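PDB 3I8B: xylulose kinase from Bifidobacterium adolescentis ATCC 15703, which probably catalyses the ATP-dependent phosphorylation of D-xylulose to D-xylulose 5-phosphate, the second step in the use of xylose. Local coordinates for residues V43-S46 with Y47-S50; D89-L92 with W93-S97; A148-A151 with E152-E156; Q231-A234 with E235-L239. All coordinates share one frame; numbering follows the deposited sequence. Where two conformers were deposited one is given.

Interaction 1. Residues V43-S46 with Y47-S50; sequences VDPS and YWWS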
loop_
_atom_site.group_PDB
_atom_site.type_symbol
_atom_site.label_atom_id
_atom_site.label_comp_id
_atom_site.label_asym_id
_atom_site.label_seq_id
_atom_site.Cartn_x
_atom_site.Cartn_y
_atom_site.Cartn_z
ATOM N N VAL A 43 -11.801 -9.537 -9.817
ATOM C CA VAL A 43 -12.018 -10.901 -9.334
ATOM C C VAL A 43 -13.267 -11.045 -8.463
ATOM O O VAL A 43 -13.707 -10.100 -7.826
ATOM C CB VAL A 43 -10.764 -11.419 -8.573
ATOM C CG1 VAL A 43 -10.591 -10.675 -7.259
ATOM C CG2 VAL A 43 -10.844 -12.934 -8.341
ATOM N N ASP A 44 -13.853 -12.233 -8.474
ATOM C CA ASP A 44 -14.985 -12.556 -7.612
ATOM C C ASP A 44 -14.468 -12.881 -6.205
ATOM O O ASP A 44 -13.714 -13.846 -6.027
ATOM C CB ASP A 44 -15.717 -13.767 -8.197
ATOM C CG ASP A 44 -16.972 -14.136 -7.426
ATOM O OD1 ASP A 44 -17.185 -13.635 -6.302
ATOM O OD2 ASP A 44 -17.756 -14.953 -7.951
ATOM N N PRO A 45 -14.861 -12.080 -5.203
ATOM C CA PRO A 45 -14.378 -12.300 -3.830
ATOM C C PRO A 45 -14.641 -13.715 -3.298
ATOM O O PRO A 45 -13.963 -14.138 -2.353
ATOM C CB PRO A 45 -15.161 -11.263 -3.021
ATOM C CG PRO A 45 -15.383 -10.139 -4.014
ATOM C CD PRO A 45 -15.668 -10.848 -5.311
ATOM N N SER A 46 -15.608 -14.424 -3.881
ATOM C CA SER A 46 -15.809 -15.846 -3.566
ATOM C C SER A 46 -14.486 -16.608 -3.578
ATOM O O SER A 46 -14.287 -17.514 -2.788
ATOM C CB SER A 46 -16.768 -16.519 -4.557
ATOM O OG SER A 46 -18.110 -16.162 -4.281
ATOM N N TYR A 47 -13.596 -16.264 -4.501
ATOM C CA TYR A 47 -12.284 -16.908 -4.528
ATOM C C TYR A 47 -11.409 -16.547 -3.333
ATOM O O TYR A 47 -10.577 -17.349 -2.933
ATOM C CB TYR A 47 -11.540 -16.593 -5.820
ATOM C CG TYR A 47 -12.154 -17.255 -7.019
ATOM C CD1 TYR A 47 -11.981 -18.619 -7.245
ATOM C CD2 TYR A 47 -12.908 -16.525 -7.926
ATOM C CE1 TYR A 47 -12.542 -19.239 -8.350
ATOM C CE2 TYR A 47 -13.479 -17.140 -9.038
ATOM C CZ TYR A 47 -13.288 -18.494 -9.242
ATOM O OH TYR A 47 -13.848 -19.109 -10.337
ATOM N N TRP A 48 -11.583 -15.345 -2.779
ATOM C CA TRP A 48 -10.823 -14.958 -1.594
ATOM C C TRP A 48 -11.316 -15.725 -0.379
ATOM O O TRP A 48 -10.524 -16.089 0.496
ATOM C CB TRP A 48 -10.941 -13.466 -1.285
ATOM C CG TRP A 48 -10.488 -12.548 -2.355
ATOM C CD1 TRP A 48 -9.552 -12.793 -3.326
ATOM C CD2 TRP A 48 -10.917 -11.202 -2.534
ATOM N NE1 TRP A 48 -9.392 -11.674 -4.115
ATOM C CE2 TRP A 48 -10.225 -10.684 -3.652
ATOM C CE3 TRP A 48 -11.834 -10.381 -1.865
ATOM C CZ2 TRP A 48 -10.417 -9.382 -4.113
ATOM C CZ3 TRP A 48 -12.026 -9.086 -2.328
ATOM C CH2 TRP A 48 -11.323 -8.601 -3.442
ATOM N N TRP A 49 -12.624 -15.947 -0.301
ATOM C CA TRP A 49 -13.143 -16.735 0.802
ATOM C C TRP A 49 -12.633 -18.182 0.718
ATOM O O TRP A 49 -12.189 -18.756 1.716
ATOM C CB TRP A 49 -14.663 -16.729 0.854
ATOM C CG TRP A 49 -15.138 -17.622 1.945
ATOM C CD1 TRP A 49 -15.801 -18.813 1.815
ATOM C CD2 TRP A 49 -14.904 -17.446 3.353
ATOM N NE1 TRP A 49 -16.024 -19.366 3.054
ATOM C CE2 TRP A 49 -15.486 -18.548 4.013
ATOM C CE3 TRP A 49 -14.277 -16.452 4.115
ATOM C CZ2 TRP A 49 -15.463 -18.678 5.403
ATOM C CZ3 TRP A 49 -14.256 -16.584 5.504
ATOM C CH2 TRP A 49 -14.845 -17.685 6.126
ATOM N N SER A 50 -12.706 -18.764 -0.476
ATOM C CA SER A 50 -12.265 -20.147 -0.673
ATOM C C SER A 50 -10.774 -20.317 -0.385
ATOM O O SER A 50 -10.364 -21.298 0.240
ATOM C CB SER A 50 -12.592 -20.629 -2.086
ATOM O OG SER A 50 -13.991 -20.780 -2.263
HETATM O O HOH W 1 -16.385 -19.110 -1.810
HETATM O O HOH W 2 -14.339 -19.975 -4.755
#

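Interaction 2. Residues D89-L92 with W93-S97; sequences DAML and WNDTS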
loop_
_atom_site.group_PDB
_atom_site.type_symbol
_atom_site.label_atom_id
_atom_site.label_comp_id
_atom_site.label_asym_id
_atom_site.label_seq_id
_atom_site.Cartn_x
_atom_site.Cartn_y
_atom_site.Cartn_z
ATOM N N ASP A 89 -17.779 -8.048 -9.938
ATOM C CA ASP A 89 -16.402 -8.347 -9.537
ATOM C C ASP A 89 -15.681 -7.204 -8.824
ATOM O O ASP A 89 -15.870 -6.038 -9.138
ATOM C CB ASP A 89 -15.570 -8.797 -10.739
ATOM C CG ASP A 89 -15.774 -10.262 -11.074
ATOM O OD1 ASP A 89 -16.705 -10.889 -10.532
ATOM O OD2 ASP A 89 -14.996 -10.777 -11.888
ATOM N N ALA A 90 -14.849 -7.553 -7.847
ATOM C CA ALA A 90 -14.046 -6.552 -7.191
ATOM C C ALA A 90 -13.045 -6.038 -8.191
ATOM O O ALA A 90 -12.467 -6.818 -8.956
ATOM C CB ALA A 90 -13.339 -7.139 -5.957
HETATM N N MSE A 91 -12.851 -4.723 -8.201
HETATM C CA MSE A 91 -11.854 -4.112 -9.075
HETATM C C MSE A 91 -10.677 -3.681 -8.229
HETATM O O MSE A 91 -10.832 -2.915 -7.272
HETATM C CB MSE A 91 -12.453 -2.919 -9.819
HETATM C CG MSE A 91 -13.731 -3.285 -10.558
HETATM SE SE MSE A 91 -14.602 -1.706 -11.317
HETATM C CE MSE A 91 -13.257 -1.282 -12.701
ATOM N N LEU A 92 -9.503 -4.175 -8.597
ATOM C CA LEU A 92 -8.351 -4.187 -7.715
ATOM C C LEU A 92 -7.392 -3.024 -7.941
ATOM O O LEU A 92 -7.546 -2.244 -8.903
ATOM C CB LEU A 92 -7.622 -5.531 -7.860
ATOM C CG LEU A 92 -8.507 -6.767 -7.658
ATOM C CD1 LEU A 92 -7.661 -8.067 -7.630
ATOM C CD2 LEU A 92 -9.345 -6.624 -6.379
ATOM N N TRP A 93 -6.404 -2.912 -7.055
ATOM C CA TRP A 93 -5.433 -1.818 -7.109
ATOM C C TRP A 93 -4.770 -1.697 -8.487
ATOM O O TRP A 93 -4.385 -0.598 -8.904
ATOM C CB TRP A 93 -4.345 -2.004 -6.048
ATOM C CG TRP A 93 -3.470 -3.199 -6.335
ATOM C CD1 TRP A 93 -3.751 -4.499 -6.050
ATOM C CD2 TRP A 93 -2.191 -3.198 -6.993
ATOM N NE1 TRP A 93 -2.725 -5.310 -6.477
ATOM C CE2 TRP A 93 -1.754 -4.540 -7.057
ATOM C CE3 TRP A 93 -1.370 -2.194 -7.520
ATOM C CZ2 TRP A 93 -0.527 -4.910 -7.630
ATOM C CZ3 TRP A 93 -0.147 -2.564 -8.100
ATOM C CH2 TRP A 93 0.257 -3.911 -8.148
ATOM N N ASN A 94 -4.631 -2.824 -9.180
ATOM C CA ASN A 94 -3.937 -2.853 -10.471
ATOM C C ASN A 94 -4.858 -2.879 -11.686
ATOM O O ASN A 94 -4.391 -2.996 -12.819
ATOM C CB ASN A 94 -2.934 -4.014 -10.548
ATOM C CG ASN A 94 -3.568 -5.369 -10.244
ATOM O OD1 ASN A 94 -4.738 -5.455 -9.893
ATOM N ND2 ASN A 94 -2.790 -6.435 -10.396
ATOM N N ASP A 95 -6.161 -2.800 -11.451
ATOM C CA ASP A 95 -7.097 -2.530 -12.536
ATOM C C ASP A 95 -6.853 -1.111 -13.039
ATOM O O ASP A 95 -6.723 -0.176 -12.246
ATOM C CB ASP A 95 -8.543 -2.650 -12.056
ATOM C CG ASP A 95 -9.539 -2.043 -13.044
ATOM O OD1 ASP A 95 -9.778 -2.669 -14.091
ATOM O OD2 ASP A 95 -10.095 -0.946 -12.761
ATOM N N THR A 96 -6.778 -0.945 -14.353
ATOM C CA THR A 96 -6.603 0.383 -14.947
ATOM C C THR A 96 -7.867 0.876 -15.661
ATOM O O THR A 96 -7.845 1.924 -16.305
ATOM C CB THR A 96 -5.481 0.383 -15.988
ATOM O OG1 THR A 96 -5.774 -0.607 -16.984
ATOM C CG2 THR A 96 -4.156 0.075 -15.334
ATOM N N SER A 97 -8.942 0.101 -15.574
ATOM C CA SER A 97 -10.242 0.492 -16.122
ATOM C C SER A 97 -10.673 1.896 -15.687
ATOM O O SER A 97 -11.257 2.639 -16.470
ATOM C CB SER A 97 -11.333 -0.491 -15.679
ATOM O OG SER A 97 -11.154 -1.772 -16.253
#

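Interaction 3. Residues A148-A151 with E152-E156; sequences AWVA and ENEPE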
loop_
_atom_site.group_PDB
_atom_site.type_symbol
_atom_site.label_atom_id
_atom_site.label_comp_id
_atom_site.label_asym_id
_atom_site.label_seq_id
_atom_site.Cartn_x
_atom_site.Cartn_y
_atom_site.Cartn_z
ATOM N N ALA A 148 -16.862 5.230 -9.179
ATOM C CA ALA A 148 -17.098 6.112 -10.323
ATOM C C ALA A 148 -17.260 5.348 -11.637
ATOM O O ALA A 148 -18.174 5.617 -12.416
ATOM C CB ALA A 148 -15.970 7.111 -10.452
ATOM N N TRP A 149 -16.365 4.402 -11.880
ATOM C CA TRP A 149 -16.378 3.642 -13.113
ATOM C C TRP A 149 -17.667 2.833 -13.215
ATOM O O TRP A 149 -18.277 2.729 -14.288
ATOM C CB TRP A 149 -15.154 2.720 -13.190
ATOM C CG TRP A 149 -15.149 1.888 -14.438
ATOM C CD1 TRP A 149 -14.478 2.152 -15.598
ATOM C CD2 TRP A 149 -15.875 0.671 -14.662
ATOM N NE1 TRP A 149 -14.732 1.173 -16.525
ATOM C CE2 TRP A 149 -15.581 0.248 -15.974
ATOM C CE3 TRP A 149 -16.725 -0.115 -13.868
ATOM C CZ2 TRP A 149 -16.120 -0.919 -16.519
ATOM C CZ3 TRP A 149 -17.264 -1.266 -14.407
ATOM C CH2 TRP A 149 -16.958 -1.659 -15.723
ATOM N N VAL A 150 -18.077 2.253 -12.092
ATOM C CA VAL A 150 -19.292 1.455 -12.056
ATOM C C VAL A 150 -20.516 2.333 -12.313
ATOM O O VAL A 150 -21.459 1.912 -12.987
ATOM C CB VAL A 150 -19.457 0.708 -10.708
ATOM C CG1 VAL A 150 -20.794 -0.017 -10.673
ATOM C CG2 VAL A 150 -18.306 -0.277 -10.503
ATOM N N ALA A 151 -20.508 3.551 -11.774
ATOM C CA ALA A 151 -21.629 4.462 -12.020
ATOM C C ALA A 151 -21.695 4.814 -13.500
ATOM O O ALA A 151 -22.776 4.931 -14.077
ATOM C CB ALA A 151 -21.508 5.723 -11.182
ATOM N N GLU A 152 -20.538 4.972 -14.117
ATOM C CA GLU A 152 -20.495 5.380 -15.519
ATOM C C GLU A 152 -20.828 4.225 -16.467
ATOM O O GLU A 152 -21.536 4.408 -17.457
ATOM C CB GLU A 152 -19.135 5.998 -15.861
ATOM C CG GLU A 152 -18.970 6.430 -17.318
ATOM C CD GLU A 152 -19.942 7.527 -17.742
ATOM O OE1 GLU A 152 -20.192 7.664 -18.965
ATOM O OE2 GLU A 152 -20.463 8.243 -16.858
ATOM N N ASN A 153 -20.344 3.027 -16.149
ATOM C CA ASN A 153 -20.454 1.912 -17.073
ATOM C C ASN A 153 -21.530 0.898 -16.759
ATOM O O ASN A 153 -21.969 0.176 -17.654
ATOM C CB ASN A 153 -19.099 1.214 -17.196
ATOM C CG ASN A 153 -18.066 2.094 -17.865
ATOM O OD1 ASN A 153 -18.017 2.184 -19.086
ATOM N ND2 ASN A 153 -17.238 2.756 -17.065
ATOM N N GLU A 154 -21.928 0.827 -15.486
ATOM C CA GLU A 154 -22.907 -0.155 -15.018
ATOM C C GLU A 154 -23.909 0.478 -14.049
ATOM O O GLU A 154 -23.951 0.119 -12.864
ATOM C CB GLU A 154 -22.203 -1.337 -14.324
ATOM C CG GLU A 154 -21.074 -1.979 -15.107
ATOM C CD GLU A 154 -20.547 -3.259 -14.448
ATOM O OE1 GLU A 154 -20.855 -3.505 -13.260
ATOM O OE2 GLU A 154 -19.802 -4.015 -15.115
ATOM N N PRO A 155 -24.717 1.428 -14.547
ATOM C CA PRO A 155 -25.673 2.153 -13.699
ATOM C C PRO A 155 -26.621 1.257 -12.887
ATOM O O PRO A 155 -26.899 1.603 -11.733
ATOM C CB PRO A 155 -26.472 3.005 -14.696
ATOM C CG PRO A 155 -25.585 3.135 -15.906
ATOM C CD PRO A 155 -24.696 1.925 -15.941
ATOM N N GLU A 156 -27.116 0.161 -13.466
ATOM C CA GLU A 156 -28.013 -0.745 -12.736
ATOM C C GLU A 156 -27.346 -1.327 -11.494
ATOM O O GLU A 156 -28.001 -1.540 -10.469
ATOM C CB GLU A 156 -28.509 -1.891 -13.626
ATOM C CG GLU A 156 -29.375 -1.444 -14.790
ATOM C CD GLU A 156 -28.639 -0.503 -15.731
ATOM O OE1 GLU A 156 -27.472 -0.804 -16.112
ATOM O OE2 GLU A 156 -29.235 0.542 -16.086
#

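Interaction 4. Residues Q231-A234 with E235-L239; sequences QSHA and EAIVL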
loop_
_atom_site.group_PDB
_atom_site.type_symbol
_atom_site.label_atom_id
_atom_site.label_comp_id
_atom_site.label_asym_id
_atom_site.label_seq_id
_atom_site.Cartn_x
_atom_site.Cartn_y
_atom_site.Cartn_z
ATOM N N GLN A 231 -27.002 12.159 -3.699
ATOM C CA GLN A 231 -26.826 12.600 -2.320
ATOM C C GLN A 231 -27.517 11.640 -1.326
ATOM O O GLN A 231 -26.941 11.255 -0.313
ATOM C CB GLN A 231 -27.363 14.036 -2.161
ATOM C CG GLN A 231 -27.359 14.587 -0.727
ATOM C CD GLN A 231 -27.848 16.050 -0.647
ATOM O OE1 GLN A 231 -27.076 16.955 -0.313
ATOM N NE2 GLN A 231 -29.126 16.279 -0.977
ATOM N N SER A 232 -28.751 11.258 -1.629
ATOM C CA SER A 232 -29.502 10.356 -0.774
ATOM C C SER A 232 -28.816 8.988 -0.682
ATOM O O SER A 232 -28.693 8.409 0.398
ATOM C CB SER A 232 -30.927 10.190 -1.298
ATOM O OG SER A 232 -31.581 11.439 -1.433
ATOM N N HIS A 233 -28.394 8.472 -1.826
ATOM C CA HIS A 233 -27.719 7.180 -1.895
ATOM C C HIS A 233 -26.455 7.208 -1.030
ATOM O O HIS A 233 -26.246 6.336 -0.198
ATOM C CB HIS A 233 -27.355 6.874 -3.352
ATOM C CG HIS A 233 -27.087 5.426 -3.634
ATOM N ND1 HIS A 233 -26.965 4.472 -2.640
ATOM C CD2 HIS A 233 -26.892 4.771 -4.800
ATOM C CE1 HIS A 233 -26.716 3.297 -3.183
ATOM N NE2 HIS A 233 -26.671 3.448 -4.499
ATOM N N ALA A 234 -25.614 8.220 -1.222
ATOM C CA ALA A 234 -24.331 8.279 -0.530
ATOM C C ALA A 234 -24.499 8.369 0.986
ATOM O O ALA A 234 -23.658 7.874 1.736
ATOM C CB ALA A 234 -23.467 9.438 -1.065
ATOM N N GLU A 235 -25.594 8.983 1.429
ATOM C CA GLU A 235 -25.948 8.995 2.843
ATOM C C GLU A 235 -26.406 7.634 3.316
ATOM O O GLU A 235 -26.110 7.238 4.436
ATOM C CB GLU A 235 -27.059 10.015 3.142
ATOM C CG GLU A 235 -26.575 11.459 3.119
ATOM C CD GLU A 235 -25.326 11.669 3.971
ATOM O OE1 GLU A 235 -25.357 11.351 5.181
ATOM O OE2 GLU A 235 -24.310 12.156 3.431
ATOM N N ALA A 236 -27.148 6.924 2.477
ATOM C CA ALA A 236 -27.734 5.653 2.897
ATOM C C ALA A 236 -26.714 4.494 2.921
ATOM O O ALA A 236 -26.917 3.511 3.609
ATOM C CB ALA A 236 -28.916 5.300 2.001
ATOM N N ILE A 237 -25.627 4.623 2.172
ATOM C CA ILE A 237 -24.647 3.536 2.016
ATOM C C ILE A 237 -23.921 3.204 3.325
ATOM O O ILE A 237 -23.502 4.107 4.052
ATOM C CB ILE A 237 -23.621 3.876 0.899
ATOM C CG1 ILE A 237 -24.269 3.682 -0.477
ATOM C CG2 ILE A 237 -22.350 3.009 1.020
ATOM C CD1 ILE A 237 -23.507 4.376 -1.612
ATOM N N VAL A 238 -23.798 1.914 3.638
ATOM C CA VAL A 238 -23.083 1.510 4.843
ATOM C C VAL A 238 -21.596 1.461 4.500
ATOM O O VAL A 238 -21.225 0.860 3.503
ATOM C CB VAL A 238 -23.548 0.128 5.378
ATOM C CG1 VAL A 238 -22.651 -0.323 6.533
ATOM C CG2 VAL A 238 -25.007 0.184 5.825
ATOM N N LEU A 239 -20.775 2.141 5.299
ATOM C CA LEU A 239 -19.324 2.169 5.148
ATOM C C LEU A 239 -18.745 1.540 6.416
ATOM O O LEU A 239 -19.338 1.662 7.478
ATOM C CB LEU A 239 -18.812 3.612 4.987
ATOM C CG LEU A 239 -19.364 4.424 3.799
ATOM C CD1 LEU A 239 -18.821 5.872 3.786
ATOM C CD2 LEU A 239 -19.100 3.725 2.478
HETATM O O HOH W 3 -24.360 12.641 0.717
#

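Interaction 1. Residues V43-S46 with Y47-S50
At the capped start of helix 46-58, Val43, Asp44 and Pro45 fold against Tyr47 and Trp48 as the chain leaves the short strand 42-43. Asp44 suits this place because its carboxylate can take up an amide N-H that the helix itself leaves without an acceptor: with CG anti to the backbone N (chi1 -176°), OD1 receives Ser46 N at 3.0 Å, from above the carboxylate plane. Asp44 O in turn accepts Tyr47 N at 2.9 Å, and Pro45 O receives Trp49 N at 3.0 Å. Proline suits the residue just ahead of Ser46, where it has no N-H needing an acceptor. Trp48 CG lies beside its own backbone N (chi1 -59°), which folds the indole back toward Pro45, and Pro45 CB approaches Trp48 CE3 to 3.6 Å. The rings of His37 and Trp170 add to these contacts, His37 meeting Trp48 and Trp170 touching Pro45. With an alanine in place of Trp48, Val43 and Pro45 would probably lose the surface they share, opening a gap between strand end and helix. Pro45 CA makes a CH-pi contact over one face of the Trp48 six-membered ring, 4.1 Å from its centroid, while Val43 CG1 comes to 3.4 Å from Trp48 CZ2.

Interaction 2. Residues D89-L92 with W93-S97
Two torsions bring Met91 and Asp95 together: the selenomethionine chain of Met91 bends at chi3 (69°), curling its CE inward, and Asp95 holds CG anti to its backbone N (chi1 166°), which sends the carboxylate across to it. Met91 CE then lies 3.2 Å from Asp95 OD2 and 3.6 Å from Ser97 CB. Between them the chain reverses in a type I beta turn from Leu92 to Asp95, just after strand 90-91. The turn is closed by Asp95 N donating to Leu92 O at 3.0 Å, with the donor well above the carbonyl plane (61° out of it). At the two inner positions of the turn, Asn94 folds over one face of the Trp93 ring, its CB 3.6 Å above the ring plane, over the centre. Trp93 NE1 is hydrogen-bonded to Thr14 OG1, which fixes the ring near His75, a predicted substrate-binding residue. Asn94 OD1 turns back to within 3.5 Å of Leu92 CB and, though buried, has no hydrogen-bond partner in the model. An aspartate suits the turn's last position because its two oxygens serve different partners. OD2 forms a salt bridge with Lys146, a residue of helix 143-153 whose side chain Met91 also touches. Were an alanine to stand at Asp95, Lys146 would probably be left without its carboxylate mate and the hydroxyl of Ser97 without its acceptor. Asp95 OD1 takes a weak bond from Ser97 N, and its syn lone pair receives Ser97 OG at 2.7 Å.

Interaction 3. Residues A148-A151 with E152-E156
Asn153 lays its side chain over one face of the Trp149 indole, one helical turn earlier in helix 143-153. With CG beside its own backbone N (chi1 -67°), Asn153 brings ND2 to 3.0 Å above the ring plane, the amide and ring planes being only 27° apart. Its CB adds a CH-pi contact, 3.8 Å from the centroid of the Trp149 six-membered ring. The amide is held in this pose by a bond from ND2 to Trp149 O at 3.0 Å, with the acceptor near the amide plane. Trp149 O also receives Asn153 N at 2.8 Å, so a single carbonyl grips the residue twice. Glu154 reaches the same indole at its edge, where OE2 comes to 3.7 Å from Trp149 CH2 with the carboxylate turned 61° to the ring.

Further out, Glu154 N donates to Val150 O at 2.8 Å, closing the last turn before Glu154 leaves helical geometry and takes the N-cap position of helix 155-158. Pro155 suits the first turn of that helix, since it has no N-H to offer. Arg88 holds Glu154 OE1 in a salt bridge and also touches Trp149, while Gln101 of helix 99-110 packs on both Trp149 and Asn153. The chemistry suits the indole: a polarisable face receives a flat amide, one N-H of which is bonded to Trp149 O, and a C-H edge, probably slightly positive, meets a carboxylate oxygen.

Interaction 4. Residues Q231-A234 with E235-L239
His233 and Ile237 provide the main side-chain meeting at the C-terminal end of helix 227-236. It is a van der Waals contact of an aliphatic branch against the imidazole, with no hydrogen bond between the two side chains: Ile237 CG1 lies 3.5 Å from His233 ND1, and Ile237 CD1 is 3.6 Å from the same nitrogen. His233 has CG anti to its backbone N (chi1 -160°), which swings the imidazole along the helix toward the residue four places on. Ile237, a branched aliphatic residue, suits the point where the backbone turns from helical to extended and the side chain is buried.

Backbone hydrogen bonds carry the end of the helix. Glu235 N donates to Gln231 O at 3.2 Å and Ala236 N to Ser232 O at 3.0 Å. Ile237 N supplies the last of the series, meeting His233 O at 3.0 Å with a C=O...N angle of 169°. Ala236 N also makes a weak bond to His233 O, three residues back, so that this carbonyl takes Ala236 N as well as Ile237 N.

Polar links involve a water and an arginine. The water donates to Gln231 O at 3.1 Å and to Glu235 OE2 at 2.8 Å, bridging the exposed glutamate to the helix backbone. Arg214 NH1 hydrogen-bonds Ala234 O and Ile237 O, putting a positive charge where the helix dipole would probably welcome it.

Among its neighbours, His233 packs on Leu221 and Glu225 of helix 214-225 and hydrogen-bonds Val158 O through NE2, Ile237 rests on Ile164 of strand 163-165, and Val238 forms backbone hydrogen bonds with Ala162 and with Ile164.

All four contacts lie in the N-terminal FGGY domain, and three form a chain of touching neighbours. Interaction 1 meets interaction 2 where strands 42-43 and 90-91 pair, Val43 O lying 2.8 Å from Ala90 N, and Trp48 CH2 packs at 3.5 Å on Ala90 CB. Interaction 2 meets interaction 3 through Met91 SE, 3.7 Å from Trp149 CE3. Interaction 4 stands apart, its nearest atoms about 7 Å from interaction 3. Interaction 2 is nearest the predicted active site: the Trp93 side chain is about 4 Å from that of His75, predicted to bind substrate, and about 6 Å from that of Asp274, the predicted proton acceptor. The Ile237 side chain of interaction 4 is about 11 Å from the bound magnesium ion.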